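Local coordinates for Xaa-Pro Dipeptidase (Alteromonas macleodii, PDB 2QS8), which probably acts as a metal-dependent carboxypeptidase of the amidohydrolase superfamily, cleaving dipeptides or other short peptides, at residues A[142-153]-A[165-173]; A[190-201]-A[230-241]. One frame throughout, in Å; residues are numbered along the deposited sequence.

Contact 1: A[142-153]-A[165-173]. With MET (methionine), chain D.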
loop_
_atom_site.group_PDB
_atom_site.type_symbol
_atom_site.label_atom_id
_atom_site.label_comp_id
_atom_site.label_asym_id
_atom_site.label_seq_id
_atom_site.Cartn_x
_atom_site.Cartn_y
_atom_site.Cartn_z
ATOM N N LYS A 142 -14.932 -9.315 -13.679
ATOM C CA LYS A 142 -15.124 -7.912 -13.335
ATOM C C LYS A 142 -14.123 -7.006 -14.036
ATOM O O LYS A 142 -12.918 -7.231 -13.962
ATOM C CB LYS A 142 -15.005 -7.704 -11.820
ATOM C CG LYS A 142 -15.106 -6.235 -11.386
ATOM C CD LYS A 142 -16.536 -5.697 -11.440
ATOM C CE LYS A 142 -16.567 -4.191 -11.220
ATOM N NZ LYS A 142 -16.091 -3.442 -12.415
ATOM N N THR A 143 -14.634 -5.995 -14.726
ATOM C CA THR A 143 -13.783 -5.028 -15.424
ATOM C C THR A 143 -13.007 -4.267 -14.349
ATOM O O THR A 143 -13.567 -3.893 -13.330
ATOM C CB THR A 143 -14.622 -3.999 -16.233
ATOM O OG1 THR A 143 -15.349 -4.679 -17.266
ATOM C CG2 THR A 143 -13.711 -2.947 -16.861
ATOM N N ILE A 144 -11.720 -4.043 -14.572
ATOM C CA ILE A 144 -10.921 -3.347 -13.584
ATOM C C ILE A 144 -10.859 -1.850 -13.858
ATOM O O ILE A 144 -10.660 -1.421 -14.993
ATOM C CB ILE A 144 -9.501 -3.915 -13.516
ATOM C CG1 ILE A 144 -9.556 -5.397 -13.142
ATOM C CG2 ILE A 144 -8.676 -3.121 -12.499
ATOM C CD1 ILE A 144 -8.185 -6.075 -13.078
ATOM N N ALA A 145 -11.026 -1.070 -12.796
ATOM C CA ALA A 145 -11.015 0.377 -12.892
ATOM C C ALA A 145 -10.330 1.020 -11.693
ATOM O O ALA A 145 -10.046 0.361 -10.685
ATOM C CB ALA A 145 -12.455 0.899 -12.985
ATOM N N THR A 146 -10.065 2.318 -11.819
ATOM C CA THR A 146 -9.483 3.090 -10.735
ATOM C C THR A 146 -10.641 3.822 -10.048
ATOM O O THR A 146 -11.722 3.944 -10.616
ATOM C CB THR A 146 -8.458 4.112 -11.247
ATOM O OG1 THR A 146 -9.024 4.893 -12.300
ATOM C CG2 THR A 146 -7.238 3.387 -11.754
ATOM N N THR A 147 -10.408 4.299 -8.830
ATOM C CA THR A 147 -11.450 4.994 -8.079
ATOM C C THR A 147 -12.257 5.978 -8.928
ATOM O O THR A 147 -11.706 6.887 -9.535
ATOM C CB THR A 147 -10.851 5.742 -6.880
ATOM O OG1 THR A 147 -10.268 4.789 -5.980
ATOM C CG2 THR A 147 -11.933 6.577 -6.153
ATOM N N GLY A 148 -13.570 5.782 -8.963
ATOM C CA GLY A 148 -14.423 6.670 -9.732
ATOM C C GLY A 148 -14.441 6.409 -11.227
ATOM O O GLY A 148 -15.184 7.054 -11.961
ATOM N N GLY A 149 -13.628 5.458 -11.669
ATOM C CA GLY A 149 -13.542 5.124 -13.077
ATOM C C GLY A 149 -14.819 4.581 -13.691
ATOM O O GLY A 149 -15.756 4.168 -12.992
ATOM N N HIS A 150 -14.843 4.566 -15.018
ATOM C CA HIS A 150 -16.007 4.102 -15.762
ATOM C C HIS A 150 -16.592 2.792 -15.255
ATOM O O HIS A 150 -17.812 2.616 -15.255
ATOM C CB HIS A 150 -15.664 3.978 -17.250
ATOM C CG HIS A 150 -16.799 3.491 -18.097
ATOM N ND1 HIS A 150 -18.008 4.153 -18.177
ATOM C CD2 HIS A 150 -16.910 2.402 -18.893
ATOM C CE1 HIS A 150 -18.814 3.489 -18.990
ATOM N NE2 HIS A 150 -18.173 2.424 -19.440
ATOM N N ALA A 151 -15.737 1.881 -14.804
ATOM C CA ALA A 151 -16.228 0.602 -14.327
ATOM C C ALA A 151 -16.244 0.438 -12.802
ATOM O O ALA A 151 -16.302 -0.679 -12.296
ATOM C CB ALA A 151 -15.439 -0.531 -14.978
ATOM N N ASP A 152 -16.189 1.545 -12.071
ATOM C CA ASP A 152 -16.250 1.477 -10.615
ATOM C C ASP A 152 -17.723 1.187 -10.316
ATOM O O ASP A 152 -18.601 2.015 -10.575
ATOM C CB ASP A 152 -15.843 2.816 -9.993
ATOM C CG ASP A 152 -15.871 2.791 -8.462
ATOM O OD1 ASP A 152 -16.643 1.994 -7.890
ATOM O OD2 ASP A 152 -15.131 3.584 -7.837
ATOM N N PRO A 153 -18.016 0.006 -9.758
ATOM C CA PRO A 153 -19.409 -0.328 -9.464
ATOM C C PRO A 153 -20.081 0.472 -8.347
ATOM O O PRO A 153 -21.264 0.268 -8.084
ATOM C CB PRO A 153 -19.337 -1.816 -9.145
ATOM C CG PRO A 153 -18.061 -1.907 -8.400
ATOM C CD PRO A 153 -17.114 -1.037 -9.242
ATOM N N PRO A 165 -14.497 0.451 -2.395
ATOM C CA PRO A 165 -14.075 -0.838 -2.952
ATOM C C PRO A 165 -12.605 -1.146 -2.726
ATOM O O PRO A 165 -11.779 -0.238 -2.616
ATOM C CB PRO A 165 -14.383 -0.696 -4.440
ATOM C CG PRO A 165 -15.389 0.428 -4.501
ATOM C CD PRO A 165 -14.893 1.374 -3.470
ATOM N N VAL A 166 -12.279 -2.428 -2.656
ATOM C CA VAL A 166 -10.890 -2.837 -2.489
ATOM C C VAL A 166 -10.401 -3.365 -3.838
ATOM O O VAL A 166 -11.209 -3.662 -4.718
ATOM C CB VAL A 166 -10.737 -3.909 -1.379
ATOM C CG1 VAL A 166 -11.119 -3.297 -0.037
ATOM C CG2 VAL A 166 -11.582 -5.134 -1.689
ATOM N N PRO A 167 -9.077 -3.479 -4.021
ATOM C CA PRO A 167 -8.512 -3.966 -5.285
ATOM C C PRO A 167 -9.144 -5.248 -5.830
ATOM O O PRO A 167 -9.409 -5.352 -7.019
ATOM C CB PRO A 167 -7.028 -4.142 -4.958
ATOM C CG PRO A 167 -6.788 -3.080 -3.914
ATOM C CD PRO A 167 -8.008 -3.236 -3.035
ATOM N N GLU A 168 -9.389 -6.214 -4.951
ATOM C CA GLU A 168 -9.975 -7.480 -5.359
ATOM C C GLU A 168 -11.365 -7.300 -5.967
ATOM O O GLU A 168 -11.822 -8.149 -6.711
ATOM C CB GLU A 168 -10.031 -8.456 -4.173
ATOM C CG GLU A 168 -8.671 -8.971 -3.695
ATOM C CD GLU A 168 -8.014 -8.093 -2.639
ATOM O OE1 GLU A 168 -8.382 -6.899 -2.506
ATOM O OE2 GLU A 168 -7.110 -8.598 -1.937
ATOM N N GLN A 169 -12.035 -6.197 -5.657
ATOM C CA GLN A 169 -13.358 -5.962 -6.208
ATOM C C GLN A 169 -13.280 -5.269 -7.576
ATOM O O GLN A 169 -14.305 -4.944 -8.168
ATOM C CB GLN A 169 -14.199 -5.119 -5.238
ATOM C CG GLN A 169 -14.526 -5.836 -3.959
ATOM C CD GLN A 169 -15.289 -4.970 -2.970
ATOM O OE1 GLN A 169 -14.935 -3.817 -2.729
ATOM N NE2 GLN A 169 -16.339 -5.536 -2.377
ATOM N N GLY A 170 -12.065 -5.028 -8.067
ATOM C CA GLY A 170 -11.924 -4.383 -9.358
ATOM C C GLY A 170 -11.670 -2.877 -9.399
ATOM O O GLY A 170 -11.693 -2.287 -10.478
ATOM N N VAL A 171 -11.456 -2.256 -8.238
ATOM C CA VAL A 171 -11.158 -0.821 -8.165
ATOM C C VAL A 171 -9.763 -0.681 -7.548
ATOM O O VAL A 171 -9.522 -1.078 -6.404
ATOM C CB VAL A 171 -12.196 -0.061 -7.325
ATOM C CG1 VAL A 171 -11.966 1.461 -7.455
ATOM C CG2 VAL A 171 -13.599 -0.438 -7.797
ATOM N N VAL A 172 -8.847 -0.116 -8.328
ATOM C CA VAL A 172 -7.449 -0.007 -7.931
ATOM C C VAL A 172 -6.799 1.365 -8.049
ATOM O O VAL A 172 -7.309 2.264 -8.712
ATOM C CB VAL A 172 -6.600 -0.951 -8.802
ATOM C CG1 VAL A 172 -7.107 -2.381 -8.684
ATOM C CG2 VAL A 172 -6.667 -0.485 -10.257
ATOM N N ASN A 173 -5.640 1.483 -7.411
ATOM C CA ASN A 173 -4.821 2.688 -7.433
ATOM C C ASN A 173 -3.377 2.203 -7.249
ATOM O O ASN A 173 -3.059 1.554 -6.252
ATOM C CB ASN A 173 -5.211 3.647 -6.299
ATOM C CG ASN A 173 -6.562 4.297 -6.522
ATOM O OD1 ASN A 173 -6.747 5.079 -7.463
ATOM N ND2 ASN A 173 -7.521 3.974 -5.659
HETATM N N MET D . -20.360 0.981 -22.993
HETATM C CA MET D . -19.674 2.143 -23.631
HETATM C C MET D . -19.588 3.341 -22.688
HETATM O O MET D . -18.695 4.186 -22.900
HETATM C CB MET D . -20.426 2.556 -24.896
HETATM C CG MET D . -19.763 3.682 -25.641
HETATM S SD MET D . -20.549 3.961 -27.189
HETATM C CE MET D . -20.062 2.488 -28.043
HETATM O OXT MET D . -20.421 3.418 -21.759
#
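T147 OG1 lies almost in the plane of the N173 amide, only 6° out of it. N173 ND2 gives it a nearly straight bond of 2.9 Å. N173 OD1 accepts from R183 of the second subunit. The D152 carboxylate lies against both methyls of V171, with OD2 3.8 Å from V171 CG1. That oxygen uses its anti lone pair for G148 N and forms a salt bridge with K187 of the second subunit. D152 OD1 pairs with T154 OG1. The H150 ring stacks on H235, and its CE1 lies 3.2 Å from OXT of the bound methionine, at an oblique angle.

V171 has CG1 anti to its backbone N (chi1 -171°). This sets CG1 against the T147 backbone and leaves CG2 to meet P153 CD at 3.8 Å. The backbones pair as short parallel strands. A145 N bonds G170 O at 2.7 Å, and A145 O accepts from V172 N. G170 sits where a side chain would strike K142 CG. K142 passes along Q169 O, with CG 3.6 Å away. Its chain bends at chi2 and chi4, which carries NZ back to T143 O and A151 O. With an alanine here, those two carbonyls would probably lose the donor that ties them together, and a gap is likely to open beside Q169.

T146 OG1 turns to Q212 O. I144 CG2 and V172 CG2 touch, and both side chains rest on A181 of helix 175-188. The I144 backbone bonds to K194 and T196. The small parallel pair is thus hydrogen-bonded to strand 192-196 of the TIM barrel, and helix 175-188 packs on its I144 and V172 side chains.

Contact 2: A[190-201]-A[230-241]. With MET (methionine), chain D.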
loop_
_atom_site.group_PDB
_atom_site.type_symbol
_atom_site.label_atom_id
_atom_site.label_comp_id
_atom_site.label_asym_id
_atom_site.label_seq_id
_atom_site.Cartn_x
_atom_site.Cartn_y
_atom_site.Cartn_z
ATOM N N ALA A 190 -11.507 -16.136 -14.556
ATOM C CA ALA A 190 -11.540 -15.419 -15.839
ATOM C C ALA A 190 -10.494 -15.891 -16.863
ATOM O O ALA A 190 -9.415 -16.354 -16.490
ATOM C CB ALA A 190 -11.370 -13.927 -15.598
ATOM N N ASP A 191 -10.820 -15.772 -18.146
ATOM C CA ASP A 191 -9.908 -16.157 -19.231
ATOM C C ASP A 191 -9.028 -14.967 -19.579
ATOM O O ASP A 191 -7.896 -15.129 -20.035
ATOM C CB ASP A 191 -10.672 -16.561 -20.501
ATOM C CG ASP A 191 -11.618 -17.716 -20.281
ATOM O OD1 ASP A 191 -12.850 -17.486 -20.245
ATOM O OD2 ASP A 191 -11.121 -18.853 -20.149
ATOM N N GLY A 192 -9.564 -13.767 -19.369
ATOM C CA GLY A 192 -8.821 -12.561 -19.676
ATOM C C GLY A 192 -9.121 -11.390 -18.764
ATOM O O GLY A 192 -9.846 -11.506 -17.771
ATOM N N ILE A 193 -8.559 -10.242 -19.126
ATOM C CA ILE A 193 -8.712 -9.023 -18.350
ATOM C C ILE A 193 -9.317 -7.906 -19.167
ATOM O O ILE A 193 -9.051 -7.772 -20.364
ATOM C CB ILE A 193 -7.340 -8.536 -17.822
ATOM C CG1 ILE A 193 -6.757 -9.556 -16.845
ATOM C CG2 ILE A 193 -7.486 -7.165 -17.155
ATOM C CD1 ILE A 193 -7.568 -9.739 -15.556
ATOM N N LYS A 194 -10.129 -7.093 -18.504
ATOM C CA LYS A 194 -10.756 -5.942 -19.131
ATOM C C LYS A 194 -10.598 -4.743 -18.190
ATOM O O LYS A 194 -10.854 -4.853 -16.990
ATOM C CB LYS A 194 -12.236 -6.230 -19.382
ATOM C CG LYS A 194 -13.075 -5.004 -19.685
ATOM C CD LYS A 194 -12.700 -4.365 -21.006
ATOM C CE LYS A 194 -13.672 -3.241 -21.348
ATOM N NZ LYS A 194 -15.096 -3.656 -21.215
ATOM N N ILE A 195 -10.154 -3.614 -18.729
ATOM C CA ILE A 195 -9.993 -2.404 -17.924
ATOM C C ILE A 195 -10.578 -1.198 -18.656
ATOM O O ILE A 195 -10.729 -1.221 -19.882
ATOM C CB ILE A 195 -8.505 -2.079 -17.637
ATOM C CG1 ILE A 195 -7.783 -1.721 -18.941
ATOM C CG2 ILE A 195 -7.848 -3.238 -16.933
ATOM C CD1 ILE A 195 -6.330 -1.265 -18.757
ATOM N N THR A 196 -10.924 -0.163 -17.903
ATOM C CA THR A 196 -11.421 1.074 -18.485
ATOM C C THR A 196 -10.259 2.064 -18.334
ATOM O O THR A 196 -10.053 2.661 -17.276
ATOM C CB THR A 196 -12.697 1.599 -17.760
ATOM O OG1 THR A 196 -12.513 1.565 -16.339
ATOM C CG2 THR A 196 -13.897 0.749 -18.124
ATOM N N VAL A 197 -9.480 2.203 -19.400
ATOM C CA VAL A 197 -8.333 3.097 -19.385
ATOM C C VAL A 197 -8.721 4.583 -19.482
ATOM O O VAL A 197 -7.880 5.458 -19.272
ATOM C CB VAL A 197 -7.333 2.738 -20.522
ATOM C CG1 VAL A 197 -7.711 3.445 -21.804
ATOM C CG2 VAL A 197 -5.910 3.080 -20.087
ATOM N N THR A 198 -9.979 4.864 -19.817
ATOM C CA THR A 198 -10.459 6.247 -19.877
ATOM C C THR A 198 -11.876 6.290 -19.324
ATOM O O THR A 198 -12.467 5.250 -19.038
ATOM C CB THR A 198 -10.520 6.809 -21.321
ATOM O OG1 THR A 198 -11.604 6.194 -22.029
ATOM C CG2 THR A 198 -9.217 6.552 -22.064
ATOM N N GLY A 199 -12.424 7.492 -19.179
ATOM C CA GLY A 199 -13.789 7.618 -18.701
ATOM C C GLY A 199 -14.726 6.968 -19.705
ATOM O O GLY A 199 -14.294 6.581 -20.793
ATOM N N GLY A 200 -16.003 6.854 -19.355
ATOM C CA GLY A 200 -16.959 6.225 -20.249
ATOM C C GLY A 200 -18.289 6.944 -20.336
ATOM O O GLY A 200 -18.490 7.966 -19.681
ATOM N N VAL A 201 -19.210 6.394 -21.125
ATOM C CA VAL A 201 -20.521 7.000 -21.331
ATOM C C VAL A 201 -21.629 6.604 -20.350
ATOM O O VAL A 201 -22.157 7.447 -19.630
ATOM C CB VAL A 201 -21.040 6.723 -22.766
ATOM C CG1 VAL A 201 -22.444 7.287 -22.942
ATOM C CG2 VAL A 201 -20.106 7.333 -23.773
HETATM N N MSE A 230 -3.130 -14.218 -19.777
HETATM C CA MSE A 230 -4.425 -13.591 -20.003
HETATM C C MSE A 230 -4.340 -12.471 -21.026
HETATM O O MSE A 230 -3.377 -11.707 -21.028
HETATM C CB MSE A 230 -4.942 -13.047 -18.678
HETATM C CG MSE A 230 -5.134 -14.136 -17.649
HETATM SE SE MSE A 230 -5.695 -13.377 -15.932
HETATM C CE MSE A 230 -7.677 -13.451 -16.088
ATOM N N TRP A 231 -5.324 -12.390 -21.922
ATOM C CA TRP A 231 -5.332 -11.309 -22.905
ATOM C C TRP A 231 -5.863 -10.072 -22.191
ATOM O O TRP A 231 -6.472 -10.181 -21.124
ATOM C CB TRP A 231 -6.216 -11.645 -24.119
ATOM C CG TRP A 231 -7.486 -12.396 -23.800
ATOM C CD1 TRP A 231 -7.713 -13.725 -23.990
ATOM C CD2 TRP A 231 -8.703 -11.856 -23.257
ATOM N NE1 TRP A 231 -8.994 -14.049 -23.611
ATOM C CE2 TRP A 231 -9.624 -12.923 -23.160
ATOM C CE3 TRP A 231 -9.106 -10.576 -22.855
ATOM C CZ2 TRP A 231 -10.922 -12.752 -22.664
ATOM C CZ3 TRP A 231 -10.398 -10.403 -22.363
ATOM C CH2 TRP A 231 -11.290 -11.484 -22.275
ATOM N N VAL A 232 -5.633 -8.899 -22.767
ATOM C CA VAL A 232 -6.091 -7.661 -22.164
ATOM C C VAL A 232 -6.911 -6.816 -23.144
ATOM O O VAL A 232 -6.390 -6.337 -24.153
ATOM C CB VAL A 232 -4.883 -6.831 -21.636
ATOM C CG1 VAL A 232 -5.342 -5.500 -21.057
ATOM C CG2 VAL A 232 -4.135 -7.631 -20.577
ATOM N N ALA A 233 -8.201 -6.665 -22.849
ATOM C CA ALA A 233 -9.106 -5.850 -23.659
ATOM C C ALA A 233 -9.159 -4.493 -22.940
ATOM O O ALA A 233 -9.120 -4.441 -21.713
ATOM C CB ALA A 233 -10.493 -6.484 -23.707
ATOM N N VAL A 234 -9.256 -3.403 -23.695
ATOM C CA VAL A 234 -9.250 -2.078 -23.080
ATOM C C VAL A 234 -10.307 -1.074 -23.548
ATOM O O VAL A 234 -10.338 -0.677 -24.711
ATOM C CB VAL A 234 -7.847 -1.417 -23.250
ATOM C CG1 VAL A 234 -7.808 -0.038 -22.584
ATOM C CG2 VAL A 234 -6.779 -2.319 -22.663
ATOM N N HIS A 235 -11.172 -0.663 -22.627
ATOM C CA HIS A 235 -12.184 0.346 -22.922
ATOM C C HIS A 235 -11.419 1.668 -23.052
ATOM O O HIS A 235 -10.597 1.985 -22.197
ATOM C CB HIS A 235 -13.178 0.451 -21.756
ATOM C CG HIS A 235 -14.022 1.685 -21.777
ATOM N ND1 HIS A 235 -15.303 1.704 -22.274
ATOM C CD2 HIS A 235 -13.769 2.942 -21.345
ATOM C CE1 HIS A 235 -15.809 2.918 -22.151
ATOM N NE2 HIS A 235 -14.895 3.688 -21.589
ATOM N N ALA A 236 -11.676 2.429 -24.114
ATOM C CA ALA A 236 -10.994 3.706 -24.288
ATOM C C ALA A 236 -11.639 4.603 -25.336
ATOM O O ALA A 236 -11.787 4.219 -26.494
ATOM C CB ALA A 236 -9.537 3.477 -24.641
ATOM N N HIS A 237 -12.022 5.803 -24.916
ATOM C CA HIS A 237 -12.629 6.774 -25.813
ATOM C C HIS A 237 -11.607 7.885 -26.068
ATOM O O HIS A 237 -11.342 8.231 -27.213
ATOM C CB HIS A 237 -13.898 7.371 -25.189
ATOM C CG HIS A 237 -15.034 6.408 -25.073
ATOM N ND1 HIS A 237 -15.614 5.803 -26.167
ATOM C CD2 HIS A 237 -15.724 5.968 -23.994
ATOM C CE1 HIS A 237 -16.612 5.033 -25.768
ATOM N NE2 HIS A 237 -16.700 5.116 -24.453
ATOM N N GLY A 238 -11.046 8.434 -24.988
ATOM C CA GLY A 238 -10.059 9.497 -25.107
ATOM C C GLY A 238 -8.764 8.953 -25.682
ATOM O O GLY A 238 -8.372 7.822 -25.379
ATOM N N ALA A 239 -8.097 9.752 -26.506
ATOM C CA ALA A 239 -6.851 9.333 -27.141
ATOM C C ALA A 239 -5.686 9.088 -26.187
ATOM O O ALA A 239 -4.940 8.130 -26.368
ATOM C CB ALA A 239 -6.434 10.353 -28.203
ATOM N N GLU A 240 -5.522 9.944 -25.179
ATOM C CA GLU A 240 -4.422 9.774 -24.241
ATOM C C GLU A 240 -4.422 8.462 -23.449
ATOM O O GLU A 240 -3.396 7.787 -23.362
ATOM C CB GLU A 240 -4.347 10.944 -23.262
ATOM C CG GLU A 240 -3.232 10.759 -22.245
ATOM C CD GLU A 240 -2.581 12.057 -21.822
ATOM O OE1 GLU A 240 -3.254 12.897 -21.180
ATOM O OE2 GLU A 240 -1.381 12.235 -22.134
ATOM N N GLY A 241 -5.554 8.102 -22.861
ATOM C CA GLY A 241 -5.600 6.865 -22.113
ATOM C C GLY A 241 -5.365 5.725 -23.071
ATOM O O GLY A 241 -4.631 4.782 -22.773
HETATM N N MET D . -20.360 0.981 -22.993
HETATM C CA MET D . -19.674 2.143 -23.631
HETATM C C MET D . -19.588 3.341 -22.688
HETATM O O MET D . -18.695 4.186 -22.900
HETATM C CB MET D . -20.426 2.556 -24.896
HETATM C CG MET D . -19.763 3.682 -25.641
HETATM S SD MET D . -20.549 3.961 -27.189
HETATM C CE MET D . -20.062 2.488 -28.043
HETATM O OXT MET D . -20.421 3.418 -21.759
#
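V234 packs between I195 and V197 on one face of the paired strands. Its CG1 lies 3.5 Å from V197 CB, and its CG2 runs beside I195 CG1. V197 CG1 closes on A236 CB at 3.4 Å. I195 and V232 lean on V221 of helix 215-227, the crossover of this beta-alpha-beta unit. At the strand start M230, present as selenomethionine, bends at chi3 and brings CE to I193 CD1 and A190 CB.

W231 lies on the other face. Its six-membered ring lies flat over G192 CA, a CH-pi contact 3.4 Å from ring centroid to carbon. A side chain on G192 would strike the indole. Strands 192-196 and 231-236 run parallel, 21° apart. A ladder of backbone bonds joins them from I193 N–W231 O to V197 N–H235 O.

Past the strand ends the contact turns polar. T198 OG1 accepts from H237 N at 2.9 Å and gives its proton to G199 O. H235 NE2 also donates to G199 O, at 3.1 Å. The oxygen lies in the imidazole plane, but the donor stands 45° out of the carbonyl plane. H237 NE2 gives a straight bond of 2.7 Å to O of the bound methionine, and V201 N donates to the same oxygen. H237 ND1 pairs with T257 OG1, which fixes the ring's rotation.

These two donors lie just past the strand ends, while H235, near the end of its own strand, is fixed by G199 O. Two donors thus grip one carboxylate oxygen, consistent with recognition of a free carboxylate by a carboxypeptidase.

How the contacts relate
Both contacts are mostly buried and both touch the bound methionine, but they do so differently. Contact 1 reaches it through H150, contact 2 through V201, H235 and H237. Contact 2 lies deeper, with its centre about 13 Å from the chain centre, against about 21 Å for contact 1. Contact 2 is a full parallel strand pair of the barrel, apolar on the I193, I195, V232 and V234 face, with K194, T196 and H235 on the other. Contact 1 is a short loop pairing with more polar side chains, and other subunits reach it; none touches contact 2. Strand 192-196 links them: I144 N meets K194 O at 2.7 Å, a probable hydrogen bond.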